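Local atomic coordinates of putative cell surface protein (Streptococcus pyogenes, PDB entry 4OFQ), a protein that probably mediates attachment of the bacterium to other surfaces, as a cell-surface adhesin of the antigen I/II family whose C-terminal region is built from beta-sandwich domains. Residues Ser32-Pro35 and Asn36-Leu39; Ala74-Gly77 and His78-Val81; Val268-Lys271 and Gly272-Leu275. One frame throughout, in Å; residues are numbered along the deposited sequence.

Contact 1: residues Ser32-Pro35 and Asn36-Leu39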
loop_
_atom_site.group_PDB
_atom_site.type_symbol
_atom_site.label_atom_id
_atom_site.label_comp_id
_atom_site.label_asym_id
_atom_site.label_seq_id
_atom_site.Cartn_x
_atom_site.Cartn_y
_atom_site.Cartn_z
ATOM N N SER A 32 6.078 -1.115 5.322
ATOM C CA SER A 32 4.764 -1.676 5.046
ATOM C C SER A 32 3.822 -0.641 4.407
ATOM O O SER A 32 3.961 0.585 4.610
ATOM C CB SER A 32 4.143 -2.282 6.313
ATOM O OG SER A 32 4.000 -1.303 7.321
ATOM N N VAL A 33 2.877 -1.148 3.626
ATOM C CA VAL A 33 1.899 -0.318 2.927
ATOM C C VAL A 33 0.527 -0.945 3.132
ATOM O O VAL A 33 0.416 -1.999 3.754
ATOM C CB VAL A 33 2.208 -0.221 1.414
ATOM C CG1 VAL A 33 3.578 0.406 1.197
ATOM C CG2 VAL A 33 2.129 -1.627 0.751
ATOM N N LEU A 34 -0.510 -0.297 2.603
ATOM C CA LEU A 34 -1.897 -0.726 2.780
ATOM C C LEU A 34 -2.468 -1.227 1.445
ATOM O O LEU A 34 -1.919 -0.913 0.387
ATOM C CB LEU A 34 -2.726 0.450 3.333
ATOM C CG LEU A 34 -2.239 0.949 4.698
ATOM C CD1 LEU A 34 -2.976 2.214 5.128
ATOM C CD2 LEU A 34 -2.437 -0.153 5.731
ATOM N N PRO A 35 -3.557 -2.024 1.488
ATOM C CA PRO A 35 -4.137 -2.598 0.267
ATOM C C PRO A 35 -4.453 -1.557 -0.830
ATOM O O PRO A 35 -4.266 -1.806 -2.033
ATOM C CB PRO A 35 -5.429 -3.227 0.776
ATOM C CG PRO A 35 -5.107 -3.649 2.175
ATOM C CD PRO A 35 -4.184 -2.580 2.704
ATOM N N ASN A 36 -4.946 -0.398 -0.413
ATOM C CA ASN A 36 -5.306 0.645 -1.370
ATOM C C ASN A 36 -4.181 1.643 -1.658
ATOM O O ASN A 36 -4.423 2.675 -2.280
ATOM C CB ASN A 36 -6.595 1.370 -0.923
ATOM C CG ASN A 36 -6.396 2.228 0.337
ATOM O OD1 ASN A 36 -5.272 2.408 0.821
ATOM N ND2 ASN A 36 -7.496 2.773 0.861
ATOM N N SER A 37 -2.967 1.358 -1.182
ATOM C CA SER A 37 -1.818 2.260 -1.390
ATOM C C SER A 37 -1.450 2.407 -2.863
ATOM O O SER A 37 -1.601 1.471 -3.648
ATOM C CB SER A 37 -0.574 1.772 -0.623
ATOM O OG SER A 37 -0.783 1.815 0.789
ATOM N N THR A 38 -0.975 3.590 -3.229
ATOM C CA THR A 38 -0.381 3.796 -4.547
ATOM C C THR A 38 1.103 3.674 -4.328
ATOM O O THR A 38 1.638 4.335 -3.448
ATOM C CB THR A 38 -0.685 5.204 -5.083
ATOM O OG1 THR A 38 -2.105 5.367 -5.209
ATOM C CG2 THR A 38 -0.019 5.420 -6.452
ATOM N N LEU A 39 1.762 2.806 -5.095
ATOM C CA LEU A 39 3.204 2.670 -5.006
ATOM C C LEU A 39 3.878 3.517 -6.077
ATOM O O LEU A 39 3.732 3.250 -7.272
ATOM C CB LEU A 39 3.616 1.202 -5.182
ATOM C CG LEU A 39 2.825 0.245 -4.289
ATOM C CD1 LEU A 39 3.323 -1.173 -4.460
ATOM C CD2 LEU A 39 2.967 0.694 -2.845
HETATM O O HOH W 1 -3.315 -0.302 -4.186
#
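L34 and S37 close a type I beta turn whose two corner residues are P35 and N36. The turn links short strand 32-33 to strand 38-45 in this beta-sandwich protein. Proline suits the first corner, since its ring restricts phi, here -53°, close to the value a type I turn needs there. N36 follows, and its side chain takes chi1 69°, with CG between the backbone N and the carbonyl carbon. This brings OD1 back over the turn, 4.1 Å from L34 CB, while ND2 bonds to N333 O outside the turn and the backbone N to N335 OD1. The corner thus grips a loop and strand of the C-terminal half of the chain.

S37 serves the turn twice. Its backbone N donates to L34 O over 3.0 Å, approaching from above the carbonyl plane and not along a lone pair. In return S37 OG accepts the N-H of L34 at 2.8 Å, a fairly straight bond with an angle of 153° at the hydrogen. Serine suits this site because its short arm keeps OG beside its own backbone N and aimed back at L34, so that both polar groups of the L34 backbone are bonded to one residue. V33 and L39, from the two strands, cross at about a right angle, and both also rest on I166. Their meeting point is V33 CG1 against L39 CD2 at 4.1 Å. At the turn a water donates to both P35 O and S37 O, lying 2.8 Å from P35 O.

Contact 2: residues Ala74-Gly77 and His78-Val81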
loop_
_atom_site.group_PDB
_atom_site.type_symbol
_atom_site.label_atom_id
_atom_site.label_comp_id
_atom_site.label_asym_id
_atom_site.label_seq_id
_atom_site.Cartn_x
_atom_site.Cartn_y
_atom_site.Cartn_z
ATOM N N ALA A 74 1.106 -9.340 -7.061
ATOM C CA ALA A 74 0.872 -8.300 -6.070
ATOM C C ALA A 74 0.439 -6.996 -6.725
ATOM O O ALA A 74 -0.599 -6.418 -6.388
ATOM C CB ALA A 74 2.144 -8.080 -5.250
ATOM N N ILE A 75 1.248 -6.537 -7.669
ATOM C CA ILE A 75 0.991 -5.289 -8.354
ATOM C C ILE A 75 0.091 -5.520 -9.554
ATOM O O ILE A 75 0.304 -6.449 -10.326
ATOM C CB ILE A 75 2.324 -4.639 -8.790
ATOM C CG1 ILE A 75 2.948 -3.911 -7.597
ATOM C CG2 ILE A 75 2.116 -3.681 -9.929
ATOM C CD1 ILE A 75 4.430 -3.606 -7.750
ATOM N N ASP A 76 -0.946 -4.699 -9.683
ATOM C CA ASP A 76 -1.753 -4.680 -10.902
ATOM C C ASP A 76 -0.996 -3.941 -12.014
ATOM O O ASP A 76 -0.982 -2.714 -12.054
ATOM C CB ASP A 76 -3.102 -4.000 -10.632
ATOM C CG ASP A 76 -3.982 -3.927 -11.872
ATOM O OD1 ASP A 76 -3.627 -4.548 -12.907
ATOM O OD2 ASP A 76 -5.029 -3.247 -11.804
ATOM N N GLY A 77 -0.359 -4.682 -12.917
ATOM C CA GLY A 77 0.427 -4.043 -13.966
ATOM C C GLY A 77 -0.372 -3.100 -14.859
ATOM O O GLY A 77 0.142 -2.120 -15.385
ATOM N N HIS A 78 -1.650 -3.397 -15.018
ATOM C CA HIS A 78 -2.535 -2.567 -15.830
ATOM C C HIS A 78 -2.904 -1.228 -15.202
ATOM O O HIS A 78 -3.515 -0.390 -15.852
ATOM C CB HIS A 78 -3.773 -3.382 -16.180
ATOM C CG HIS A 78 -3.427 -4.668 -16.856
ATOM N ND1 HIS A 78 -3.098 -4.731 -18.192
ATOM C CD2 HIS A 78 -3.262 -5.918 -16.365
ATOM C CE1 HIS A 78 -2.787 -5.978 -18.505
ATOM N NE2 HIS A 78 -2.880 -6.717 -17.412
ATOM N N SER A 79 -2.521 -1.028 -13.946
ATOM C CA SER A 79 -2.822 0.233 -13.253
ATOM C C SER A 79 -1.711 1.259 -13.433
ATOM O O SER A 79 -1.834 2.399 -12.968
ATOM C CB SER A 79 -3.018 -0.012 -11.748
ATOM O OG SER A 79 -1.790 -0.375 -11.118
ATOM N N LEU A 80 -0.635 0.873 -14.115
ATOM C CA LEU A 80 0.520 1.769 -14.251
ATOM C C LEU A 80 0.143 3.147 -14.767
ATOM O O LEU A 80 -0.551 3.276 -15.775
ATOM C CB LEU A 80 1.601 1.166 -15.167
ATOM C CG LEU A 80 2.771 2.109 -15.499
ATOM C CD1 LEU A 80 3.533 2.525 -14.215
ATOM C CD2 LEU A 80 3.751 1.496 -16.523
ATOM N N VAL A 81 0.612 4.174 -14.073
ATOM C CA VAL A 81 0.572 5.540 -14.592
ATOM C C VAL A 81 2.011 6.006 -14.738
ATOM O O VAL A 81 2.770 5.999 -13.759
ATOM C CB VAL A 81 -0.169 6.497 -13.637
ATOM C CG1 VAL A 81 -0.054 7.971 -14.133
ATOM C CG2 VAL A 81 -1.632 6.076 -13.475
#
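Two type I beta turns overlap here, D76 to S79 and G77 to L80, so that the chain winds through a short spiral at the corner between strand 75-76 and strand 80-87. The first is closed by S79 N donating to D76 O at 3.0 Å. A weak bond closes the second, L80 N to G77 O at 3.3 Å. G77 is buried, and a CB here would lie tight against the amide N of H78, so glycine eases the bend.

D76 O carries a second bond, from S79 OG at 2.6 Å. The hydroxyl lies in the carbonyl plane, whereas the amide N stands 52° out of it, so one oxygen takes both donors from different directions. Serine suits the position because chi1 69° folds OG back over its own backbone to reach D76 O, and OG is also bonded to K156 N. The D76 side chain is extended, CG anti to N at chi1 179°, which lays OD1 beside the amide of H78; the weak H78 N to OD1 bond, 3.1 Å long, makes an Asx turn. The same OD1 sits at the edge of the H78 ring, near its plane, and lies 3.7 Å from CD2. The H78 ring goes on to meet H101 edge-to-face.

Strand 149-157 runs alongside: D76 bonds to K156 and V81 to S154 through their backbones, and L80 packs on L153 and F155. Y128 OH, on strand 127-132, bonds to G77 O, linking this corner to the sheet that carries calcium ligands D69 and Y70.

Contact 3: residues Val268-Lys271 and Gly272-Leu275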
loop_
_atom_site.group_PDB
_atom_site.type_symbol
_atom_site.label_atom_id
_atom_site.label_comp_id
_atom_site.label_asym_id
_atom_site.label_seq_id
_atom_site.Cartn_x
_atom_site.Cartn_y
_atom_site.Cartn_z
ATOM N N VAL A 268 3.599 11.117 25.049
ATOM C CA VAL A 268 3.147 9.740 24.896
ATOM C C VAL A 268 1.774 9.544 25.528
ATOM O O VAL A 268 1.527 9.986 26.646
ATOM C CB VAL A 268 4.125 8.747 25.550
ATOM C CG1 VAL A 268 3.567 7.322 25.486
ATOM C CG2 VAL A 268 5.488 8.828 24.885
ATOM N N ILE A 269 0.881 8.896 24.793
ATOM C CA ILE A 269 -0.412 8.493 25.321
ATOM C C ILE A 269 -0.289 7.008 25.621
ATOM O O ILE A 269 -0.059 6.210 24.720
ATOM C CB ILE A 269 -1.540 8.745 24.292
ATOM C CG1 ILE A 269 -1.695 10.247 24.035
ATOM C CG2 ILE A 269 -2.852 8.156 24.766
ATOM C CD1 ILE A 269 -2.558 10.583 22.833
ATOM N N THR A 270 -0.416 6.639 26.890
ATOM C CA THR A 270 -0.187 5.261 27.288
ATOM C C THR A 270 -1.344 4.341 26.932
ATOM O O THR A 270 -2.497 4.765 26.851
ATOM C CB THR A 270 0.121 5.161 28.778
ATOM O OG1 THR A 270 -0.994 5.662 29.527
ATOM C CG2 THR A 270 1.348 5.989 29.093
ATOM N N LYS A 271 -1.015 3.080 26.688
ATOM C CA LYS A 271 -2.022 2.050 26.470
ATOM C C LYS A 271 -3.044 2.086 27.605
ATOM O O LYS A 271 -2.672 2.181 28.779
ATOM C CB LYS A 271 -1.341 0.683 26.398
ATOM C CG LYS A 271 -2.284 -0.503 26.307
ATOM C CD LYS A 271 -1.478 -1.789 26.154
ATOM C CE LYS A 271 -2.374 -3.007 26.222
ATOM N NZ LYS A 271 -1.651 -4.224 25.769
ATOM N N GLY A 272 -4.327 2.056 27.251
ATOM C CA GLY A 272 -5.394 2.089 28.241
ATOM C C GLY A 272 -5.999 3.464 28.467
ATOM O O GLY A 272 -7.033 3.587 29.124
ATOM N N THR A 273 -5.357 4.498 27.928
ATOM C CA THR A 273 -5.847 5.872 28.075
ATOM C C THR A 273 -7.137 6.103 27.271
ATOM O O THR A 273 -7.278 5.632 26.149
ATOM C CB THR A 273 -4.782 6.905 27.620
ATOM O OG1 THR A 273 -3.595 6.748 28.404
ATOM C CG2 THR A 273 -5.299 8.331 27.777
ATOM N N ASP A 274 -8.076 6.829 27.866
ATOM C CA ASP A 274 -9.304 7.230 27.204
ATOM C C ASP A 274 -9.014 8.179 26.039
ATOM O O ASP A 274 -8.346 9.192 26.219
ATOM C CB ASP A 274 -10.192 7.953 28.217
ATOM C CG ASP A 274 -11.608 8.111 27.729
ATOM O OD1 ASP A 274 -11.840 8.998 26.877
ATOM O OD2 ASP A 274 -12.481 7.344 28.190
ATOM N N LEU A 275 -9.532 7.871 24.852
ATOM C CA LEU A 275 -9.241 8.706 23.684
ATOM C C LEU A 275 -10.436 9.514 23.189
ATOM O O LEU A 275 -10.394 10.026 22.078
ATOM C CB LEU A 275 -8.713 7.847 22.528
ATOM C CG LEU A 275 -7.454 7.044 22.838
ATOM C CD1 LEU A 275 -7.049 6.179 21.639
ATOM C CD2 LEU A 275 -6.313 7.966 23.252
HETATM O O HOH W 2 -1.632 8.808 28.542
#
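The flat peptide carbonyl of T270 receives two donors from T273, both on the same face of its plane. T273 N sits 3.1 Å from T270 O, and T273 OG1 comes closer, 2.7 Å from that oxygen. Each is tilted less than 30° from the carbonyl plane. The amide bond closes a type II beta turn, with K271 and G272 at its corners. G272 has phi 98°, at which a CB would collide with K271 O, so the residue without a side chain belongs here. K271 stretches out from the exposed corner, its polar chain suited to solvent.

Threonine is apt at 273 because its branches divide the work. With T273 chi1 at -59°, T273 OG1 stands beside its own backbone N and turns back to T270, lying 3.0 Å from T270 OG1 as well. A water joins the two arms too, accepting from T270 N and donating to T273 OG1. Meanwhile the carbon side meets I269: T273 CB lies 3.7 Å from I269 CG2, which also touches L275 CD2 at 3.8 Å. I269 and L275, both buried, give the turn a small apolar base.

In the fold, I269 pairs through its backbone with I261 in the small hairpin of strands 261-262 and 268-269. D260 OD1 holds K271 N, while the backbones of G272 and T273 bond to A257, and L275 packs on V255 and A257; those two partners lie on strand 248-257.

In the fold
All three contacts are local turns, met in series along the chain, none enclosing or crossing another. Contact 1 comes first, leading from strand 32-33 into strand 38-45 and so passing from the mixed sheet to the neighbouring antiparallel one. Contact 2 follows at the corner before strand 80-87, which reaches that same antiparallel sheet through strand 149-157. The two meet directly, L39 CD1 touching I75 CG1 at 4.2 Å, and share I166 as a neighbour. Contact 3 lies in the C-terminal half and brings the chain from the two-stranded hairpin back alongside strand 248-257; its nearest atoms are about 17 Å from contact 1 and about 31 Å from contact 2.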